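Local atomic coordinates of phosphoribosylaminoimidazole carboxylase (Bombyx mori, PDB entry 4JA0), a protein that is a bifunctional enzyme of purine biosynthesis, joining an AIR carboxylase domain to a SAICAR synthetase domain. Residues A[268-273]-A[322-327]. Sequence-based numbering, arbitrary orientation.
Sequences KVVVFM and GALVFI
The CG2 branch of Val270 drops into the hollow between Leu324 CD1 (4.1 Å) and Phe326 CE1 (4.0 Å), on one face of two neighbouring parallel strands, 268-273 and 323-327. Val270 CB lies at the edge of the Phe326 ring, 3.6 Å from CD1 of that ring. Phe326, with CG anti to its carbonyl carbon (chi1 -64°), carries its ring back alongside Val270. The Phe272 ring continues the row, inclined by 30° to that of Phe326 and slid so that the two barely overlap, with centroids 5.6 Å apart. Replacing Phe326 by an alanine is likely to open a gap beside Val270 and take away one of the groups that flank the Phe272 ring. Helix 307-317 covers this face through Tyr317, Ile313 and Met314. On the opposite face, Ile327 spans two valines: its CD1 meets Val269 CG1 at 3.8 Å, and its CG2 meets Val271 CG1 at 3.9 Å. Helix 380-391 packs over Val269 and Val325 there. Five backbone hydrogen bonds join the strands, among them Val270 N to Val325 O (2.8 Å). These are central strands of the domain's parallel sheet; inter-strand bonding satisfies buried peptide groups, leaving an almost wholly apolar side-chain interface.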
ATOM      1  N   LYS A 268      33.539  19.334  -5.799  1.00  9.60           N
ATOM      2  CA  LYS A 268      32.328  19.846  -6.395  1.00 13.24           C
ATOM      3  C   LYS A 268      31.206  18.864  -6.105  1.00  8.37           C
ATOM      4  O   LYS A 268      31.375  17.646  -6.240  1.00  5.91           O
ATOM      5  CB  LYS A 268      32.512  20.055  -7.910  1.00  8.08           C
ATOM      6  CG  LYS A 268      31.283  20.583  -8.620  1.00  7.34           C
ATOM      7  CD  LYS A 268      31.069  22.064  -8.342  1.00 13.39           C
ATOM      8  CE  LYS A 268      32.187  22.895  -8.968  1.00 33.83           C
ATOM      9  NZ  LYS A 268      31.947  24.372  -8.853  1.00 42.30           N
ATOM     10  N   VAL A 269      30.080  19.423  -5.676  1.00  3.61           N
ATOM     11  CA  VAL A 269      28.817  18.715  -5.560  1.00  1.52           C
ATOM     12  C   VAL A 269      27.970  19.212  -6.722  1.00  1.37           C
ATOM     13  O   VAL A 269      27.752  20.421  -6.875  1.00  1.02           O
ATOM     14  CB  VAL A 269      28.111  19.016  -4.210  1.00  0.85           C
ATOM     15  CG1 VAL A 269      26.679  18.583  -4.244  1.00  0.78           C
ATOM     16  CG2 VAL A 269      28.828  18.344  -3.080  1.00  0.33           C
ATOM     17  N   VAL A 270      27.555  18.294  -7.585  1.00  1.15           N
ATOM     18  CA  VAL A 270      26.712  18.670  -8.715  1.00  2.69           C
ATOM     19  C   VAL A 270      25.310  18.093  -8.531  1.00  1.91           C
ATOM     20  O   VAL A 270      25.151  16.880  -8.347  1.00  1.40           O
ATOM     21  CB  VAL A 270      27.308  18.191 -10.056  1.00  2.73           C
ATOM     22  CG1 VAL A 270      26.507  18.746 -11.209  1.00  1.77           C
ATOM     23  CG2 VAL A 270      28.752  18.629 -10.167  1.00  1.90           C
ATOM     24  N   VAL A 271      24.298  18.955  -8.574  1.00  1.48           N
ATOM     25  CA  VAL A 271      22.923  18.489  -8.519  1.00  2.72           C
ATOM     26  C   VAL A 271      22.305  18.503  -9.913  1.00  2.87           C
ATOM     27  O   VAL A 271      22.136  19.564 -10.499  1.00  4.28           O
ATOM     28  CB  VAL A 271      22.080  19.364  -7.587  1.00  2.83           C
ATOM     29  CG1 VAL A 271      20.717  18.739  -7.389  1.00  3.08           C
ATOM     30  CG2 VAL A 271      22.768  19.513  -6.242  1.00  0.64           C
ATOM     31  N   PHE A 272      21.963  17.337 -10.452  1.00  5.43           N
ATOM     32  CA  PHE A 272      21.240  17.289 -11.725  1.00  6.15           C
ATOM     33  C   PHE A 272      19.750  17.211 -11.446  1.00  4.50           C
ATOM     34  O   PHE A 272      19.301  16.271 -10.775  1.00 10.41           O
ATOM     35  CB  PHE A 272      21.611  16.044 -12.537  1.00  9.00           C
ATOM     36  CG  PHE A 272      22.959  16.101 -13.187  1.00 15.82           C
ATOM     37  CD1 PHE A 272      23.670  17.284 -13.266  1.00 35.06           C
ATOM     38  CD2 PHE A 272      23.506  14.958 -13.744  1.00 28.49           C
ATOM     39  CE1 PHE A 272      24.918  17.316 -13.880  1.00 27.68           C
ATOM     40  CE2 PHE A 272      24.748  14.983 -14.348  1.00 24.27           C
ATOM     41  CZ  PHE A 272      25.455  16.162 -14.416  1.00 10.74           C
ATOM     42  N   MET A 273      18.977  18.174 -11.942  1.00  2.91           N
ATOM     43  CA  MET A 273      17.525  18.046 -11.884  1.00  3.55           C
ATOM     44  C   MET A 273      16.996  17.742 -13.291  1.00  6.00           C
ATOM     45  O   MET A 273      17.449  18.336 -14.279  1.00  2.31           O
ATOM     46  CB  MET A 273      16.877  19.306 -11.315  1.00  1.29           C
ATOM     47  CG  MET A 273      17.227  20.505 -12.116  1.00  5.51           C
ATOM     48  SD  MET A 273      17.227  22.070 -11.248  1.00 13.95           S
ATOM     49  CE  MET A 273      15.492  22.396 -11.301  1.00 13.22           C
ATOM     50  N   GLY A 322      39.863  16.728  -8.316  1.00 17.75           N
ATOM     51  CA  GLY A 322      39.236  16.927  -7.028  1.00  9.75           C
ATOM     52  C   GLY A 322      38.137  15.916  -6.773  1.00 11.63           C
ATOM     53  O   GLY A 322      37.875  15.037  -7.595  1.00 16.67           O
ATOM     54  N   ALA A 323      37.484  16.046  -5.625  1.00 22.35           N
ATOM     55  CA  ALA A 323      36.408  15.141  -5.249  1.00  9.52           C
ATOM     56  C   ALA A 323      35.103  15.537  -5.940  1.00 13.91           C
ATOM     57  O   ALA A 323      34.851  16.716  -6.213  1.00 11.75           O
ATOM     58  CB  ALA A 323      36.227  15.144  -3.753  1.00  3.93           C
ATOM     59  N   LEU A 324      34.243  14.554  -6.164  1.00  7.30           N
ATOM     60  CA  LEU A 324      33.059  14.804  -6.940  1.00  2.50           C
ATOM     61  C   LEU A 324      31.886  14.006  -6.417  1.00  1.94           C
ATOM     62  O   LEU A 324      31.962  12.784  -6.291  1.00  5.11           O
ATOM     63  CB  LEU A 324      33.352  14.447  -8.400  1.00  3.34           C
ATOM     64  CG  LEU A 324      32.276  14.682  -9.445  1.00  3.02           C
ATOM     65  CD1 LEU A 324      31.887  16.143  -9.443  1.00  3.33           C
ATOM     66  CD2 LEU A 324      32.803  14.256 -10.802  1.00  2.68           C
ATOM     67  N   VAL A 325      30.797  14.702  -6.115  1.00  2.59           N
ATOM     68  CA  VAL A 325      29.551  14.060  -5.707  1.00  1.54           C
ATOM     69  C   VAL A 325      28.391  14.551  -6.555  1.00  0.99           C
ATOM     70  O   VAL A 325      28.195  15.764  -6.687  1.00  1.54           O
ATOM     71  CB  VAL A 325      29.235  14.339  -4.247  1.00  0.72           C
ATOM     72  CG1 VAL A 325      27.864  13.813  -3.920  1.00  1.01           C
ATOM     73  CG2 VAL A 325      30.255  13.674  -3.367  1.00  0.46           C
ATOM     74  N   PHE A 326      27.627  13.615  -7.121  1.00  1.84           N
ATOM     75  CA  PHE A 326      26.407  13.940  -7.873  1.00  1.41           C
ATOM     76  C   PHE A 326      25.137  13.728  -7.065  1.00  1.90           C
ATOM     77  O   PHE A 326      24.947  12.671  -6.451  1.00  0.74           O
ATOM     78  CB  PHE A 326      26.301  13.096  -9.131  1.00  1.12           C
ATOM     79  CG  PHE A 326      27.377  13.351 -10.114  1.00  2.54           C
ATOM     80  CD1 PHE A 326      27.523  14.608 -10.680  1.00  8.16           C
ATOM     81  CD2 PHE A 326      28.229  12.330 -10.505  1.00  2.81           C
ATOM     82  CE1 PHE A 326      28.525  14.854 -11.608  1.00  7.08           C
ATOM     83  CE2 PHE A 326      29.228  12.563 -11.443  1.00  6.75           C
ATOM     84  CZ  PHE A 326      29.380  13.825 -11.993  1.00  6.15           C
ATOM     85  N   ILE A 327      24.260  14.724  -7.091  1.00  0.74           N
ATOM     86  CA  ILE A 327      22.934  14.579  -6.502  1.00  1.84           C
ATOM     87  C   ILE A 327      21.889  14.579  -7.600  1.00  1.36           C
ATOM     88  O   ILE A 327      21.855  15.504  -8.422  1.00  0.89           O
ATOM     89  CB  ILE A 327      22.647  15.686  -5.470  1.00  2.21           C
ATOM     90  CG1 ILE A 327      23.592  15.503  -4.265  1.00  0.58           C
ATOM     91  CG2 ILE A 327      21.162  15.675  -5.046  1.00  0.51           C
ATOM     92  CD1 ILE A 327      23.559  16.638  -3.280  1.00  0.72           C
TER